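Local coordinates for protein phytoene synthase (Enterococcus hirae, PDB 5IYS) that probably joins two molecules of farnesyl diphosphate head to head to make dehydrosqualene, using magnesium ions, at residues E72-D77 with P87-L92; E176-G181 with T198-K203; N222-S227 with F247-Q252. All blocks are in the same frame, centred on the assembly; numbering follows the deposited sequence.

How the contacts relate
Following the chain from the N terminus, contact 1 closes first. It joins helix 65-80 to helix 87-98 across a short connection. Contact 2 comes next and closes a longer loop, from the end of helix 174-179 to the segment that precedes helix 207-227. Contact 3 is the last and brings helix 207-227 alongside helix 236-258. The three loops follow in series; none encloses or crosses another. Contacts 1 and 3 lie on opposite sides of the chain's centre, with centres about 31 Å apart. Contacts 2 and 3 come within about 10 Å at their nearest atoms. Among the three, contact 3 alone includes a residue of the ligand pocket.

Contact 1 (E72-D77 with P87-L92); sequences ERQLLD and PVWRAL
Trp89 lays its indole against the turn that carries Gln74 and Leu75. The two ends of the ring do different work. At the pyrrole end, NE1 of Trp89 donates a hydrogen bond to OE1 of Gln74 at 2.9 Å, which gives the N-H of this buried indole a polar partner. The bond is somewhat bent, with an N-H...O angle of 148°. The donor sits well above the carbonyl plane of Gln74, 66° out of it. The amide is turned 80° against the indole, and its oxygen meets NE1 slightly tilted from the ring plane. Gln74 also touches through its stem, with CB 3.4 Å from NE1 of Trp89. At the benzo end, CH2 of Trp89 meets the backbone CA of Leu75 at 3.6 Å. The same CH2 lies 3.7 Å from CD1 of Leu75. That side chain crosses the indole at about a right angle.

This is helix-to-helix packing in the all-helical terpene synthase fold. One aromatic side chain of helix 87-98 spans the distance to helix 65-80, where the nearest CA atoms, those of Gln74 and Trp89, are 8.2 Å apart. Rings of Phe51 and Phe78 also meet the indole, and Pro84 of the connecting loop touches both Gln74 and Trp89. Leu75 also packs on Phe107 and Leu110 of helix 104-116.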
loop_
_atom_site.group_PDB
_atom_site.type_symbol
_atom_site.label_atom_id
_atom_site.label_comp_id
_atom_site.label_asym_id
_atom_site.label_seq_id
_atom_site.Cartn_x
_atom_site.Cartn_y
_atom_site.Cartn_z
ATOM N N GLU A 72 -9.352 13.425 10.575
ATOM C CA GLU A 72 -8.235 14.375 10.648
ATOM C C GLU A 72 -8.198 15.030 12.023
ATOM O O GLU A 72 -7.127 15.317 12.552
ATOM C CB GLU A 72 -8.359 15.480 9.586
ATOM C CG GLU A 72 -8.290 15.028 8.118
ATOM C CD GLU A 72 -8.856 16.051 7.117
ATOM O OE1 GLU A 72 -8.545 17.259 7.240
ATOM O OE2 GLU A 72 -9.588 15.654 6.177
ATOM N N ARG A 73 -9.370 15.267 12.607
ATOM C CA ARG A 73 -9.421 15.898 13.916
ATOM C C ARG A 73 -8.905 14.960 14.997
ATOM O O ARG A 73 -8.286 15.408 15.958
ATOM C CB ARG A 73 -10.855 16.299 14.269
ATOM C CG ARG A 73 -10.999 16.738 15.726
ATOM C CD ARG A 73 -12.408 17.231 16.046
ATOM N NE ARG A 73 -13.342 16.148 16.363
ATOM C CZ ARG A 73 -14.456 15.886 15.678
ATOM N NH1 ARG A 73 -14.770 16.602 14.604
ATOM N NH2 ARG A 73 -15.265 14.909 16.066
ATOM N N GLN A 74 -9.230 13.676 14.867
ATOM C CA GLN A 74 -8.713 12.662 15.778
ATOM C C GLN A 74 -7.188 12.546 15.714
ATOM O O GLN A 74 -6.516 12.450 16.741
ATOM C CB GLN A 74 -9.352 11.325 15.444
ATOM C CG GLN A 74 -10.807 11.319 15.822
ATOM C CD GLN A 74 -11.491 10.059 15.380
ATOM O OE1 GLN A 74 -11.078 9.418 14.421
ATOM N NE2 GLN A 74 -12.607 9.737 16.031
ATOM N N LEU A 75 -6.653 12.668 14.510
ATOM C CA LEU A 75 -5.207 12.554 14.324
ATOM C C LEU A 75 -4.525 13.789 14.930
ATOM O O LEU A 75 -3.466 13.678 15.558
ATOM C CB LEU A 75 -4.904 12.471 12.817
ATOM C CG LEU A 75 -3.411 12.481 12.449
ATOM C CD1 LEU A 75 -2.642 11.411 13.178
ATOM C CD2 LEU A 75 -3.328 12.339 10.887
ATOM N N LEU A 76 -5.114 14.972 14.741
ATOM C CA LEU A 76 -4.554 16.170 15.353
ATOM C C LEU A 76 -4.535 16.015 16.867
ATOM O O LEU A 76 -3.553 16.375 17.517
ATOM C CB LEU A 76 -5.305 17.455 14.967
ATOM C CG LEU A 76 -5.107 17.956 13.525
ATOM C CD1 LEU A 76 -6.242 18.895 13.103
ATOM C CD2 LEU A 76 -3.741 18.637 13.312
ATOM N N ASP A 77 -5.594 15.464 17.426
ATOM C CA ASP A 77 -5.635 15.256 18.877
ATOM C C ASP A 77 -4.524 14.295 19.290
ATOM O O ASP A 77 -3.843 14.495 20.304
ATOM C CB ASP A 77 -7.006 14.713 19.315
ATOM C CG ASP A 77 -8.097 15.800 19.396
ATOM O OD1 ASP A 77 -7.786 17.012 19.431
ATOM O OD2 ASP A 77 -9.293 15.434 19.461
ATOM N N PRO A 87 -11.176 2.264 19.100
ATOM C CA PRO A 87 -10.319 1.070 19.096
ATOM C C PRO A 87 -9.031 1.246 18.293
ATOM O O PRO A 87 -7.989 0.744 18.712
ATOM C CB PRO A 87 -11.174 -0.017 18.435
ATOM C CG PRO A 87 -12.447 0.638 18.006
ATOM C CD PRO A 87 -12.548 1.993 18.630
ATOM N N VAL A 88 -9.149 1.827 17.098
ATOM C CA VAL A 88 -8.010 1.983 16.212
ATOM C C VAL A 88 -7.013 2.943 16.815
ATOM O O VAL A 88 -5.828 2.651 16.873
ATOM C CB VAL A 88 -8.432 2.455 14.801
ATOM C CG1 VAL A 88 -7.201 2.744 13.922
ATOM C CG2 VAL A 88 -9.264 1.390 14.118
ATOM N N TRP A 89 -7.513 4.015 17.414
ATOM C CA TRP A 89 -6.633 5.006 18.032
ATOM C C TRP A 89 -6.016 4.505 19.329
ATOM O O TRP A 89 -4.832 4.745 19.571
ATOM C CB TRP A 89 -7.388 6.324 18.279
ATOM C CG TRP A 89 -7.622 7.087 17.001
ATOM C CD1 TRP A 89 -8.816 7.307 16.390
ATOM C CD2 TRP A 89 -6.617 7.665 16.147
ATOM N NE1 TRP A 89 -8.635 8.037 15.238
ATOM C CE2 TRP A 89 -7.286 8.242 15.049
ATOM C CE3 TRP A 89 -5.218 7.726 16.196
ATOM C CZ2 TRP A 89 -6.603 8.953 14.048
ATOM C CZ3 TRP A 89 -4.531 8.401 15.193
ATOM C CH2 TRP A 89 -5.223 8.977 14.109
ATOM N N ARG A 90 -6.750 3.666 20.065
ATOM C CA ARG A 90 -6.204 3.069 21.295
ATOM C C ARG A 90 -5.095 2.050 20.966
ATOM O O ARG A 90 -4.008 2.060 21.583
ATOM C CB ARG A 90 -7.296 2.414 22.161
ATOM C CG ARG A 90 -8.156 3.441 22.969
ATOM C CD ARG A 90 -9.120 2.742 23.891
ATOM N NE ARG A 90 -9.877 1.695 23.215
ATOM C CZ ARG A 90 -11.170 1.778 22.910
ATOM N NH1 ARG A 90 -11.856 2.852 23.262
ATOM N NH2 ARG A 90 -11.785 0.778 22.277
ATOM N N ALA A 91 -5.326 1.233 19.942
ATOM C CA ALA A 91 -4.263 0.317 19.480
ATOM C C ALA A 91 -3.066 1.123 18.979
ATOM O O ALA A 91 -1.917 0.825 19.327
ATOM C CB ALA A 91 -4.798 -0.593 18.341
ATOM N N LEU A 92 -3.320 2.170 18.190
ATOM C CA LEU A 92 -2.213 3.017 17.745
ATOM C C LEU A 92 -1.454 3.696 18.866
ATOM O O LEU A 92 -0.229 3.800 18.796
ATOM C CB LEU A 92 -2.623 4.049 16.688
ATOM C CG LEU A 92 -2.949 3.513 15.286
ATOM C CD1 LEU A 92 -3.513 4.698 14.507
ATOM C CD2 LEU A 92 -1.687 2.895 14.631
#

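Contact 2 (E176-G181 with T198-K203); sequences EDYQMG and TMLKEK
Met180 N bonds to Asp177 O at 2.8 Å in the last turn of the helix that carries Tyr178, whose ring meets Leu200. The phenol ring of Tyr178 is the centre of the contact. Leu200 comes over one face, and its CB makes a CH-pi contact 4.2 Å from the ring centroid. It sits toward the rim, 22° off the ring normal. Further along, CD1 of Leu200 reaches CD1 of Tyr178 at 3.8 Å. Lys201 takes the edge instead. Its CE lies 3.6 Å from CE2 of Tyr178, and NZ stays in the ring plane, so the ammonium group does not stack on the face. A bend in the lysine chain (chi3 80°) brings its end to that edge. The phenol OH has a weak hydrogen bond to Thr197, while Leu200 packs on Ile183 and on Leu209 of helix 207-227. The carbonyl O of Leu200 is buried here without a modelled partner. Asp173, a magnesium ligand in another structure of this protein but not bound here, lies about 9 Å from the side chain of Tyr178. Beyond Tyr178, Gly181 is the first residue to leave helical backbone angles, with positive phi and two bonds back into the last turn, a Schellman motif.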
loop_
_atom_site.group_PDB
_atom_site.type_symbol
_atom_site.label_atom_id
_atom_site.label_comp_id
_atom_site.label_asym_id
_atom_site.label_seq_id
_atom_site.Cartn_x
_atom_site.Cartn_y
_atom_site.Cartn_z
ATOM N N GLU A 176 -11.705 -0.967 -13.982
ATOM C CA GLU A 176 -12.593 -0.647 -12.857
ATOM C C GLU A 176 -12.426 0.821 -12.468
ATOM O O GLU A 176 -13.419 1.526 -12.253
ATOM C CB GLU A 176 -12.334 -1.569 -11.653
ATOM C CG GLU A 176 -13.319 -2.758 -11.537
ATOM C CD GLU A 176 -12.649 -4.126 -11.352
ATOM O OE1 GLU A 176 -11.789 -4.254 -10.448
ATOM O OE2 GLU A 176 -13.007 -5.094 -12.073
ATOM N N ASP A 177 -11.189 1.313 -12.491
ATOM C CA ASP A 177 -10.938 2.730 -12.161
ATOM C C ASP A 177 -11.655 3.652 -13.156
ATOM O O ASP A 177 -12.374 4.579 -12.765
ATOM C CB ASP A 177 -9.441 3.034 -12.157
ATOM C CG ASP A 177 -8.750 2.584 -10.869
ATOM O OD1 ASP A 177 -9.463 2.299 -9.894
ATOM O OD2 ASP A 177 -7.504 2.488 -10.848
ATOM N N TYR A 178 -11.438 3.400 -14.444
ATOM C CA TYR A 178 -12.036 4.244 -15.471
ATOM C C TYR A 178 -13.554 4.258 -15.340
ATOM O O TYR A 178 -14.195 5.297 -15.553
ATOM C CB TYR A 178 -11.654 3.783 -16.876
ATOM C CG TYR A 178 -12.215 4.694 -17.948
ATOM C CD1 TYR A 178 -11.713 5.972 -18.129
ATOM C CD2 TYR A 178 -13.272 4.286 -18.751
ATOM C CE1 TYR A 178 -12.238 6.808 -19.093
ATOM C CE2 TYR A 178 -13.803 5.117 -19.719
ATOM C CZ TYR A 178 -13.274 6.373 -19.887
ATOM O OH TYR A 178 -13.796 7.209 -20.851
ATOM N N GLN A 179 -14.126 3.085 -15.080
ATOM C CA GLN A 179 -15.569 2.948 -14.882
ATOM C C GLN A 179 -16.034 3.922 -13.818
ATOM O O GLN A 179 -17.179 4.370 -13.841
ATOM C CB GLN A 179 -15.923 1.547 -14.394
ATOM C CG GLN A 179 -16.054 0.502 -15.480
ATOM C CD GLN A 179 -16.600 -0.814 -14.945
ATOM O OE1 GLN A 179 -16.368 -1.180 -13.786
ATOM N NE2 GLN A 179 -17.298 -1.554 -15.803
ATOM N N MET A 180 -15.146 4.205 -12.870
ATOM C CA MET A 180 -15.467 4.984 -11.690
ATOM C C MET A 180 -15.219 6.460 -11.939
ATOM O O MET A 180 -15.440 7.277 -11.054
ATOM C CB MET A 180 -14.601 4.547 -10.506
ATOM C CG MET A 180 -14.891 3.151 -9.980
ATOM S SD MET A 180 -16.643 2.833 -9.672
ATOM C CE MET A 180 -16.598 1.070 -9.321
ATOM N N GLY A 181 -14.721 6.792 -13.123
ATOM C CA GLY A 181 -14.325 8.163 -13.419
ATOM C C GLY A 181 -12.885 8.530 -13.098
ATOM O O GLY A 181 -12.496 9.708 -13.149
ATOM N N THR A 198 -10.664 5.893 -24.744
ATOM C CA THR A 198 -11.644 4.913 -25.164
ATOM C C THR A 198 -11.111 3.487 -25.029
ATOM O O THR A 198 -11.855 2.542 -24.772
ATOM C CB THR A 198 -12.085 5.200 -26.610
ATOM O OG1 THR A 198 -13.474 4.879 -26.739
ATOM C CG2 THR A 198 -11.259 4.396 -27.612
ATOM N N MET A 199 -9.800 3.341 -25.157
ATOM C CA MET A 199 -9.178 2.030 -25.034
ATOM C C MET A 199 -9.294 1.477 -23.607
ATOM O O MET A 199 -8.995 0.304 -23.366
ATOM C CB MET A 199 -7.701 2.127 -25.420
ATOM C CG MET A 199 -7.431 2.783 -26.760
ATOM S SD MET A 199 -5.687 2.658 -27.221
ATOM C CE MET A 199 -5.775 3.383 -28.874
ATOM N N LEU A 200 -9.676 2.340 -22.667
ATOM C CA LEU A 200 -9.624 2.013 -21.244
ATOM C C LEU A 200 -10.859 1.236 -20.815
ATOM O O LEU A 200 -10.916 0.738 -19.695
ATOM C CB LEU A 200 -9.492 3.268 -20.378
ATOM C CG LEU A 200 -8.273 4.168 -20.567
ATOM C CD1 LEU A 200 -8.211 5.219 -19.447
ATOM C CD2 LEU A 200 -6.982 3.340 -20.634
ATOM N N LYS A 201 -11.836 1.118 -21.707
ATOM C CA LYS A 201 -13.077 0.419 -21.360
ATOM C C LYS A 201 -13.197 -0.953 -22.007
ATOM O O LYS A 201 -14.174 -1.666 -21.778
ATOM C CB LYS A 201 -14.315 1.269 -21.673
ATOM C CG LYS A 201 -14.413 1.762 -23.113
ATOM C CD LYS A 201 -15.642 2.651 -23.320
ATOM C CE LYS A 201 -15.406 4.075 -22.826
ATOM N NZ LYS A 201 -16.666 4.759 -22.398
ATOM N N GLU A 202 -12.164 -1.351 -22.743
ATOM C CA GLU A 202 -12.147 -2.648 -23.418
ATOM C C GLU A 202 -11.722 -3.799 -22.505
ATOM O O GLU A 202 -11.121 -3.572 -21.448
ATOM C CB GLU A 202 -11.273 -2.570 -24.675
ATOM C CG GLU A 202 -12.046 -2.069 -25.891
ATOM C CD GLU A 202 -11.227 -1.178 -26.801
ATOM O OE1 GLU A 202 -11.761 -0.137 -27.260
ATOM O OE2 GLU A 202 -10.056 -1.534 -27.067
ATOM N N LYS A 203 -12.022 -5.030 -22.911
ATOM C CA LYS A 203 -11.681 -6.211 -22.112
ATOM C C LYS A 203 -10.187 -6.537 -22.096
ATOM O O LYS A 203 -9.633 -6.892 -21.052
ATOM C CB LYS A 203 -12.490 -7.430 -22.564
ATOM C CG LYS A 203 -13.988 -7.267 -22.317
ATOM C CD LYS A 203 -14.601 -8.521 -21.695
ATOM C CE LYS A 203 -13.848 -8.978 -20.436
ATOM N NZ LYS A 203 -13.913 -8.037 -19.265
#

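Contact 3 (N222-S227 with F247-Q252); sequences NLYEES and FIYREQ. With FPS (S-[(2E,6E)-3,7,11-trimethyldodeca-2,6,10-trienyl] trihydrogen thiodiphosphate), chain G.
Tyr224 and Arg250 run past each other in opposite directions, each lying along the other. The aliphatic stem of Arg250 covers one face of the Tyr224 ring. Its CB makes a CH-pi contact 3.8 Å from the ring centroid, 16° off the normal, and its CD follows at 3.7 Å from CD2 of Tyr224. With CG anti to the backbone N, the stem extends back along the phenol. The guanidinium is steeply inclined to that ring, 62° between planes, but almost coplanar with the Glu225 carboxylate. Its NH2 lies over the centre of the Phe247 ring. NH1 of Arg250 is 3.8 Å from OE2 of Glu225, a long salt bridge. Water 1 donates to OE2 of Glu225 at 2.7 Å and accepts a weak bond from NH1 of Arg250.

This antiparallel helix pair belongs to the squalene/phytoene synthase fold. Over residues 222-227 and 247-252 the axes run at 166° and come within 11.5 Å. The OH of Tyr224 touches the edge of the Tyr249 ring and hydrogen-bonds to Thr168. Tyr249 belongs to the ligand pocket. Its OH donates to the diphosphate oxygen O2B of FPS at 2.8 Å and also pairs with Asn169, a magnesium-binding residue. NE2 of Gln252 lies above the centre of the Tyr249 ring while bonding to Tyr249 O.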
loop_
_atom_site.group_PDB
_atom_site.type_symbol
_atom_site.label_atom_id
_atom_site.label_comp_id
_atom_site.label_asym_id
_atom_site.label_seq_id
_atom_site.Cartn_x
_atom_site.Cartn_y
_atom_site.Cartn_z
ATOM N N ASN A 222 11.392 -1.905 -11.486
ATOM C CA ASN A 222 12.613 -1.222 -11.067
ATOM C C ASN A 222 12.538 -0.695 -9.650
ATOM O O ASN A 222 13.494 -0.819 -8.878
ATOM C CB ASN A 222 12.901 -0.034 -12.000
ATOM C CG ASN A 222 13.381 -0.472 -13.377
ATOM O OD1 ASN A 222 13.477 0.344 -14.295
ATOM N ND2 ASN A 222 13.715 -1.749 -13.518
ATOM N N LEU A 223 11.393 -0.122 -9.293
ATOM C CA LEU A 223 11.227 0.360 -7.925
ATOM C C LEU A 223 11.204 -0.736 -6.867
ATOM O O LEU A 223 11.725 -0.518 -5.770
ATOM C CB LEU A 223 9.985 1.236 -7.794
ATOM C CG LEU A 223 10.005 2.521 -8.624
ATOM C CD1 LEU A 223 8.565 3.046 -8.696
ATOM C CD2 LEU A 223 10.896 3.539 -7.943
ATOM N N TYR A 224 10.545 -1.867 -7.157
ATOM C CA TYR A 224 10.586 -3.017 -6.274
ATOM C C TYR A 224 12.053 -3.361 -6.047
ATOM O O TYR A 224 12.518 -3.480 -4.908
ATOM C CB TYR A 224 9.818 -4.215 -6.877
ATOM C CG TYR A 224 8.304 -4.175 -6.676
ATOM C CD1 TYR A 224 7.731 -4.315 -5.403
ATOM C CD2 TYR A 224 7.458 -4.148 -7.765
ATOM C CE1 TYR A 224 6.343 -4.347 -5.233
ATOM C CE2 TYR A 224 6.073 -4.133 -7.606
ATOM C CZ TYR A 224 5.525 -4.247 -6.345
ATOM O OH TYR A 224 4.138 -4.310 -6.219
ATOM N N GLU A 225 12.756 -3.621 -7.135
ATOM C CA GLU A 225 14.164 -4.009 -7.033
ATOM C C GLU A 225 15.033 -3.005 -6.276
ATOM O O GLU A 225 15.812 -3.403 -5.409
ATOM C CB GLU A 225 14.753 -4.341 -8.405
ATOM C CG GLU A 225 14.442 -5.769 -8.879
ATOM C CD GLU A 225 15.159 -6.846 -8.062
ATOM O OE1 GLU A 225 16.303 -6.591 -7.623
ATOM O OE2 GLU A 225 14.573 -7.932 -7.820
ATOM N N GLU A 226 14.901 -1.719 -6.583
ATOM C CA GLU A 226 15.584 -0.686 -5.828
ATOM C C GLU A 226 15.259 -0.696 -4.340
ATOM O O GLU A 226 16.150 -0.548 -3.510
ATOM C CB GLU A 226 15.369 0.708 -6.426
ATOM C CG GLU A 226 15.920 0.897 -7.845
ATOM C CD GLU A 226 15.337 2.123 -8.524
ATOM O OE1 GLU A 226 15.086 3.109 -7.805
ATOM O OE2 GLU A 226 15.109 2.089 -9.760
ATOM N N SER A 227 14.001 -0.932 -3.993
ATOM C CA SER A 227 13.598 -0.840 -2.585
ATOM C C SER A 227 14.234 -1.950 -1.761
ATOM O O SER A 227 14.392 -1.800 -0.543
ATOM C CB SER A 227 12.062 -0.900 -2.431
ATOM O OG SER A 227 11.579 -2.231 -2.629
ATOM N N PHE A 247 6.803 -9.449 -2.696
ATOM C CA PHE A 247 6.748 -10.445 -3.774
ATOM C C PHE A 247 5.303 -10.802 -4.111
ATOM O O PHE A 247 4.918 -10.884 -5.291
ATOM C CB PHE A 247 7.472 -11.729 -3.363
ATOM C CG PHE A 247 8.960 -11.727 -3.639
ATOM C CD1 PHE A 247 9.790 -10.789 -3.054
ATOM C CD2 PHE A 247 9.543 -12.825 -4.274
ATOM C CE1 PHE A 247 11.196 -10.852 -3.220
ATOM C CE2 PHE A 247 10.923 -12.922 -4.419
ATOM C CZ PHE A 247 11.750 -11.919 -3.907
ATOM N N ILE A 248 4.479 -10.948 -3.081
ATOM C CA ILE A 248 3.060 -11.216 -3.351
ATOM C C ILE A 248 2.409 -10.072 -4.133
ATOM O O ILE A 248 1.650 -10.321 -5.074
ATOM C CB ILE A 248 2.297 -11.599 -2.067
ATOM C CG1 ILE A 248 2.788 -12.980 -1.625
ATOM C CG2 ILE A 248 0.771 -11.615 -2.244
ATOM C CD1 ILE A 248 2.620 -13.248 -0.129
ATOM N N TYR A 249 2.639 -8.824 -3.716
ATOM C CA TYR A 249 2.001 -7.720 -4.419
ATOM C C TYR A 249 2.516 -7.618 -5.867
ATOM O O TYR A 249 1.716 -7.463 -6.791
ATOM C CB TYR A 249 2.139 -6.398 -3.654
ATOM C CG TYR A 249 0.898 -5.563 -3.802
ATOM C CD1 TYR A 249 -0.270 -5.909 -3.135
ATOM C CD2 TYR A 249 0.864 -4.507 -4.701
ATOM C CE1 TYR A 249 -1.406 -5.144 -3.254
ATOM C CE2 TYR A 249 -0.277 -3.722 -4.846
ATOM C CZ TYR A 249 -1.405 -4.066 -4.133
ATOM O OH TYR A 249 -2.543 -3.334 -4.288
ATOM N N ARG A 250 3.821 -7.802 -6.058
ATOM C CA ARG A 250 4.458 -7.650 -7.373
ATOM C C ARG A 250 3.945 -8.682 -8.370
ATOM O O ARG A 250 3.922 -8.449 -9.583
ATOM C CB ARG A 250 5.979 -7.841 -7.263
ATOM C CG ARG A 250 6.684 -7.740 -8.613
ATOM C CD ARG A 250 8.207 -7.722 -8.425
ATOM N NE ARG A 250 8.627 -8.996 -7.843
ATOM C CZ ARG A 250 9.887 -9.302 -7.556
ATOM N NH1 ARG A 250 10.840 -8.401 -7.773
ATOM N NH2 ARG A 250 10.178 -10.468 -6.983
ATOM N N GLU A 251 3.696 -9.879 -7.853
ATOM C CA GLU A 251 3.130 -10.979 -8.644
ATOM C C GLU A 251 1.874 -10.626 -9.422
ATOM O O GLU A 251 1.638 -11.161 -10.513
ATOM C CB GLU A 251 2.873 -12.191 -7.725
ATOM C CG GLU A 251 2.215 -13.369 -8.449
ATOM C CD GLU A 251 3.167 -14.136 -9.352
ATOM O OE1 GLU A 251 4.388 -13.867 -9.334
ATOM O OE2 GLU A 251 2.675 -14.987 -10.131
ATOM N N GLN A 252 1.109 -9.648 -8.943
ATOM C CA GLN A 252 -0.061 -9.233 -9.709
ATOM C C GLN A 252 0.234 -8.658 -11.087
ATOM O O GLN A 252 -0.640 -8.684 -11.963
ATOM C CB GLN A 252 -0.938 -8.259 -8.922
ATOM C CG GLN A 252 -1.302 -8.836 -7.553
ATOM C CD GLN A 252 -2.021 -7.830 -6.697
ATOM O OE1 GLN A 252 -3.250 -7.856 -6.593
ATOM N NE2 GLN A 252 -1.283 -6.835 -6.227
HETATM C C1 FPS G . -2.929 -2.090 -1.195
HETATM S S1 FPS G . -3.964 -2.089 0.220
HETATM C C2 FPS G . -1.695 -1.360 -0.699
HETATM C C3 FPS G . -0.944 -0.536 -1.450
HETATM C C4 FPS G . -1.273 -0.298 -2.894
HETATM C C5 FPS G . 0.277 0.156 -0.875
HETATM C C6 FPS G . 0.557 -0.142 0.598
HETATM C C7 FPS G . 1.978 0.282 0.912
HETATM C C8 FPS G . 2.761 -0.407 1.762
HETATM C C10 FPS G . 4.115 0.185 2.090
HETATM C C9 FPS G . 2.322 -1.681 2.442
HETATM C C11 FPS G . 5.202 -0.849 1.781
HETATM C C12 FPS G . 6.560 -0.366 2.264
HETATM C C13 FPS G . 7.102 -0.671 3.466
HETATM C C14 FPS G . 8.474 -0.159 3.820
HETATM C C15 FPS G . 6.390 -1.544 4.466
HETATM P PA FPS G . -5.422 -3.545 0.097
HETATM O O1A FPS G . -5.857 -3.980 1.427
HETATM O O2A FPS G . -6.650 -2.696 -0.527
HETATM O O3A FPS G . -5.138 -4.727 -0.937
HETATM P PB FPS G . -5.598 -4.453 -2.470
HETATM O O1B FPS G . -6.967 -5.021 -2.723
HETATM O O2B FPS G . -4.474 -5.059 -3.277
HETATM O O3B FPS G . -5.689 -2.985 -2.826
HETATM O O HOH W 1 13.591 -10.302 -7.066
#